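Long-range contacts in 350aa long hypothetical aspartate-semialdehyde dehydrogenase (Sulfolobus tokodaii, PDB 2EP5), which is an aspartate-semialdehyde dehydrogenase family enzyme that probably interconverts malonyl-CoA and malonate semialdehyde with NADP: residues K6-G11 and D79-A84; A179-G184 and D327-G332. All coordinates share one frame; numbering follows the deposited sequence.

Contact 1 and contact 2 are both largely buried, but they belong to different domains of the subunit. Contact 1 joins two parallel strands of the nucleotide-binding domain and reaches the surface at the Lys6 and Asp79 end. Contact 2 joins two loops of the dimerisation domain, beside the predicted catalytic residues and near the second subunit. The chemistry differs accordingly. Residues 6-11 and 79-84 are held by a ladder of backbone hydrogen bonds and by aliphatic packing. Residues 179-184 and 327-332 meet through one hydrogen bond between side chains. The two contacts share no strand or helix, and their nearest atoms are about 9 Å apart. Helix 15-24 touches side chains of both.

Contact 1 (K6-G11 and D79-A84); sequences KVSLLG and DVVLSA
Val7 pairs with Val80, and Leu10 with Ser83, along two neighbouring parallel strands of the Rossmann-type nucleotide-binding domain. Strand 5-10 lies between 80-83 and 30-36 in the sheet. The tight part is the middle and the C-terminal end. Ser8 N bonds Val80 O, and Leu82 N bonds Ser8 O. Leu10 N then reaches Leu82 O at 2.9 Å in a nearly straight bond (168°).

Val7, Leu9, Val80 and Leu82 share one face of the sheet. Leu9 CD1 rests 4.1 Å from Leu82 CB, and Met20 of helix 15-24 packs on both leucines. On the other face, Leu10 CD1 meets Val81 CG1 at 3.5 Å. Helix 87-99 covers Leu10 there through Ile93 and Leu97. Ser8 OG sits between its own backbone N and carbonyl carbon (chi1 70°). This holds it 3.3 Å from the methyl Val81 CG1, and this buried hydroxyl has no polar partner in the model. Ser83 OG, in contrast, bonds Glu94 of helix 87-99.

The N-terminal end is the solvent side. Here Lys6 and Asp79 are exposed, and polar bonds replace the aliphatic packing. Lys6 O accepts from both Asp79 N and Val80 N. The ammonium of Lys6 turns away from Asp79: Lys6 NZ stays 5.7 Å from Asp79 OD2, and its long, weak ion pair is with Glu31. The carboxylate meets the backbone instead, with Asp79 OD2 taking Lys6 N at 2.9 Å on its anti lone pair.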
loop_
_atom_site.group_PDB
_atom_site.type_symbol
_atom_site.label_atom_id
_atom_site.label_comp_id
_atom_site.label_asym_id
_atom_site.label_seq_id
_atom_site.Cartn_x
_atom_site.Cartn_y
_atom_site.Cartn_z
ATOM N N LYS A 6 40.045 13.817 -5.751
ATOM C CA LYS A 6 39.677 12.470 -6.169
ATOM C C LYS A 6 39.161 11.602 -5.029
ATOM O O LYS A 6 39.822 11.443 -4.005
ATOM C CB LYS A 6 40.877 11.810 -6.845
ATOM C CG LYS A 6 41.271 12.505 -8.138
ATOM C CD LYS A 6 42.485 11.870 -8.785
ATOM C CE LYS A 6 42.661 12.380 -10.209
ATOM N NZ LYS A 6 42.628 13.874 -10.299
ATOM N N VAL A 7 37.975 11.035 -5.212
ATOM C CA VAL A 7 37.379 10.189 -4.185
ATOM C C VAL A 7 36.970 8.806 -4.692
ATOM O O VAL A 7 36.774 8.594 -5.890
ATOM C CB VAL A 7 36.130 10.868 -3.567
ATOM C CG1 VAL A 7 36.494 12.263 -3.059
ATOM C CG2 VAL A 7 34.995 10.938 -4.596
ATOM N N SER A 8 36.869 7.857 -3.770
ATOM C CA SER A 8 36.432 6.512 -4.115
ATOM C C SER A 8 35.212 6.250 -3.233
ATOM O O SER A 8 35.009 6.943 -2.239
ATOM C CB SER A 8 37.528 5.487 -3.826
ATOM O OG SER A 8 37.717 5.314 -2.441
ATOM N N LEU A 9 34.403 5.260 -3.593
ATOM C CA LEU A 9 33.200 4.953 -2.827
ATOM C C LEU A 9 33.040 3.468 -2.507
ATOM O O LEU A 9 32.952 2.637 -3.415
ATOM C CB LEU A 9 31.967 5.447 -3.588
ATOM C CG LEU A 9 30.590 5.209 -2.950
ATOM C CD1 LEU A 9 30.479 5.984 -1.638
ATOM C CD2 LEU A 9 29.488 5.633 -3.922
ATOM N N LEU A 10 33.015 3.147 -1.214
ATOM C CA LEU A 10 32.831 1.773 -0.746
ATOM C C LEU A 10 31.327 1.514 -0.583
ATOM O O LEU A 10 30.591 2.389 -0.138
ATOM C CB LEU A 10 33.546 1.569 0.592
ATOM C CG LEU A 10 35.040 1.190 0.608
ATOM C CD1 LEU A 10 35.826 1.946 -0.462
ATOM C CD2 LEU A 10 35.593 1.476 1.986
ATOM N N GLY A 11 30.876 0.315 -0.944
ATOM C CA GLY A 11 29.462 0.008 -0.843
ATOM C C GLY A 11 28.683 0.996 -1.698
ATOM O O GLY A 11 27.823 1.720 -1.198
ATOM N N ASP A 79 42.271 10.582 -3.002
ATOM C CA ASP A 79 42.482 11.608 -1.995
ATOM C C ASP A 79 41.694 11.298 -0.730
ATOM O O ASP A 79 42.202 11.464 0.377
ATOM C CB ASP A 79 42.066 12.981 -2.529
ATOM C CG ASP A 79 43.097 13.579 -3.469
ATOM O OD1 ASP A 79 44.266 13.739 -3.048
ATOM O OD2 ASP A 79 42.738 13.891 -4.623
ATOM N N VAL A 80 40.451 10.856 -0.902
ATOM C CA VAL A 80 39.591 10.517 0.227
ATOM C C VAL A 80 38.713 9.323 -0.115
ATOM O O VAL A 80 38.206 9.207 -1.229
ATOM C CB VAL A 80 38.669 11.697 0.609
ATOM C CG1 VAL A 80 37.769 11.305 1.779
ATOM C CG2 VAL A 80 39.503 12.911 0.964
ATOM N N VAL A 81 38.547 8.422 0.839
ATOM C CA VAL A 81 37.710 7.258 0.624
ATOM C C VAL A 81 36.407 7.474 1.372
ATOM O O VAL A 81 36.415 7.729 2.577
ATOM C CB VAL A 81 38.360 5.982 1.159
ATOM C CG1 VAL A 81 37.470 4.789 0.852
ATOM C CG2 VAL A 81 39.730 5.795 0.539
ATOM N N LEU A 82 35.294 7.407 0.646
ATOM C CA LEU A 82 33.978 7.565 1.251
ATOM C C LEU A 82 33.423 6.155 1.399
ATOM O O LEU A 82 33.703 5.289 0.574
ATOM C CB LEU A 82 33.065 8.401 0.354
ATOM C CG LEU A 82 33.623 9.723 -0.176
ATOM C CD1 LEU A 82 32.476 10.508 -0.771
ATOM C CD2 LEU A 82 34.288 10.529 0.929
ATOM N N SER A 83 32.636 5.921 2.441
ATOM C CA SER A 83 32.104 4.590 2.678
ATOM C C SER A 83 30.624 4.529 3.021
ATOM O O SER A 83 30.126 5.285 3.862
ATOM C CB SER A 83 32.901 3.911 3.797
ATOM O OG SER A 83 32.455 2.582 4.006
ATOM N N ALA A 84 29.934 3.608 2.356
ATOM C CA ALA A 84 28.516 3.377 2.576
ATOM C C ALA A 84 28.352 1.880 2.794
ATOM O O ALA A 84 27.283 1.323 2.578
ATOM C CB ALA A 84 27.712 3.823 1.367
#

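Contact 2 (A179-G184 and D327-G332); sequences AVSGAG and DNLVRG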
loop_
_atom_site.group_PDB
_atom_site.type_symbol
_atom_site.label_atom_id
_atom_site.label_comp_id
_atom_site.label_asym_id
_atom_site.label_seq_id
_atom_site.Cartn_x
_atom_site.Cartn_y
_atom_site.Cartn_z
ATOM N N ALA A 179 10.829 4.970 7.447
ATOM C CA ALA A 179 10.496 4.425 6.140
ATOM C C ALA A 179 11.162 3.083 5.903
ATOM O O ALA A 179 12.166 2.745 6.532
ATOM C CB ALA A 179 10.910 5.407 5.051
ATOM N N VAL A 180 10.584 2.316 4.988
ATOM C CA VAL A 180 11.106 1.004 4.643
ATOM C C VAL A 180 12.522 1.076 4.061
ATOM O O VAL A 180 13.373 0.248 4.384
ATOM C CB VAL A 180 10.172 0.306 3.618
ATOM C CG1 VAL A 180 10.843 -0.926 3.044
ATOM C CG2 VAL A 180 8.871 -0.090 4.296
ATOM N N SER A 181 12.772 2.064 3.204
ATOM C CA SER A 181 14.081 2.202 2.571
ATOM C C SER A 181 15.204 2.224 3.591
ATOM O O SER A 181 16.329 1.852 3.277
ATOM C CB SER A 181 14.147 3.471 1.708
ATOM O OG SER A 181 14.080 4.648 2.491
ATOM N N GLY A 182 14.894 2.661 4.808
ATOM C CA GLY A 182 15.896 2.713 5.861
ATOM C C GLY A 182 16.561 1.367 6.092
ATOM O O GLY A 182 17.642 1.291 6.661
ATOM N N ALA A 183 15.911 0.298 5.643
ATOM C CA ALA A 183 16.442 -1.045 5.808
ATOM C C ALA A 183 17.025 -1.522 4.489
ATOM O O ALA A 183 17.248 -2.719 4.288
ATOM C CB ALA A 183 15.329 -1.992 6.268
ATOM N N GLY A 184 17.286 -0.576 3.595
ATOM C CA GLY A 184 17.813 -0.930 2.290
ATOM C C GLY A 184 16.657 -1.083 1.319
ATOM O O GLY A 184 15.504 -0.885 1.695
ATOM N N ASP A 327 14.860 13.351 4.920
ATOM C CA ASP A 327 15.137 12.304 3.942
ATOM C C ASP A 327 16.260 11.468 4.566
ATOM O O ASP A 327 17.392 11.946 4.708
ATOM C CB ASP A 327 15.613 12.937 2.634
ATOM C CG ASP A 327 15.783 11.925 1.514
ATOM O OD1 ASP A 327 16.194 10.776 1.787
ATOM O OD2 ASP A 327 15.521 12.292 0.348
ATOM N N ASN A 328 15.942 10.235 4.952
ATOM C CA ASN A 328 16.926 9.344 5.577
ATOM C C ASN A 328 18.071 8.944 4.638
ATOM O O ASN A 328 19.144 8.546 5.096
ATOM C CB ASN A 328 16.231 8.079 6.087
ATOM C CG ASN A 328 15.440 7.383 5.000
ATOM O OD1 ASN A 328 14.470 7.941 4.473
ATOM N ND2 ASN A 328 15.855 6.170 4.642
ATOM N N LEU A 329 17.842 9.042 3.331
ATOM C CA LEU A 329 18.864 8.681 2.346
ATOM C C LEU A 329 19.875 9.794 2.069
ATOM O O LEU A 329 21.041 9.533 1.754
ATOM C CB LEU A 329 18.204 8.285 1.024
ATOM C CG LEU A 329 17.282 7.065 1.010
ATOM C CD1 LEU A 329 16.815 6.828 -0.423
ATOM C CD2 LEU A 329 18.025 5.834 1.538
ATOM N N VAL A 330 19.413 11.032 2.182
ATOM C CA VAL A 330 20.238 12.203 1.919
ATOM C C VAL A 330 20.769 12.808 3.221
ATOM O O VAL A 330 21.936 12.622 3.581
ATOM C CB VAL A 330 19.406 13.253 1.125
ATOM C CG1 VAL A 330 20.232 14.482 0.824
ATOM C CG2 VAL A 330 18.913 12.627 -0.169
ATOM N N ARG A 331 19.910 13.533 3.923
ATOM C CA ARG A 331 20.290 14.139 5.189
ATOM C C ARG A 331 20.813 13.055 6.128
ATOM O O ARG A 331 21.753 13.276 6.890
ATOM C CB ARG A 331 19.081 14.797 5.846
ATOM C CG ARG A 331 19.428 15.570 7.102
ATOM C CD ARG A 331 20.079 16.868 6.697
ATOM N NE ARG A 331 21.238 17.198 7.504
ATOM C CZ ARG A 331 21.962 18.293 7.329
ATOM N NH1 ARG A 331 21.641 19.156 6.376
ATOM N NH2 ARG A 331 23.001 18.532 8.112
ATOM N N GLY A 332 20.196 11.881 6.057
ATOM C CA GLY A 332 20.574 10.790 6.928
ATOM C C GLY A 332 21.738 9.917 6.519
ATOM O O GLY A 332 22.116 9.035 7.284
#
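Asn328 reaches across to Ser181 by the one hydrogen bond between these two loops. Asn328 ND2 donates to Ser181 OG at 3.2 Å. The bond is nearly straight (172°), and the hydroxyl oxygen lies in the plane of the amide. With chi1 at 55° the amide of Asn328 is tucked back over its own main chain and points at the serine.

Bonds to the loop before strand 244-251 fix both groups. Asn328 OD1 accepts from Gly243 N, and Ser181 OG is also bonded to Arg241 O. The amide is thus held at both ends. Without the amide, as with an alanine here, Gly243 N and Ser181 OG would probably each lose this partner, and a gap would open beside the predicted catalytic residues.

Packing adds little. The methyl Leu329 CD2 lies 4.2 Å from the hydroxyl Ser181 OG, and Met15 of helix 15-24 touches both side chains. Met191 of the second subunit packs on Ser181.

Bonds within each loop set its shape. Ala183 N bonds Val180 O at 2.8 Å, and the turn includes a 3-10 segment at 181-182. Asp327 OD1 takes Leu329 N at 2.8 Å, forming an Asx turn. Val330 N approaches the same oxygen from above the carboxylate plane.

The side chain of Asn328 lies about 3 Å from that of His244, the predicted proton acceptor, and about 4 Å from that of Cys151, the predicted acyl-thioester residue. This arrangement is consistent with a place in the wall of a semialdehyde dehydrogenase active site.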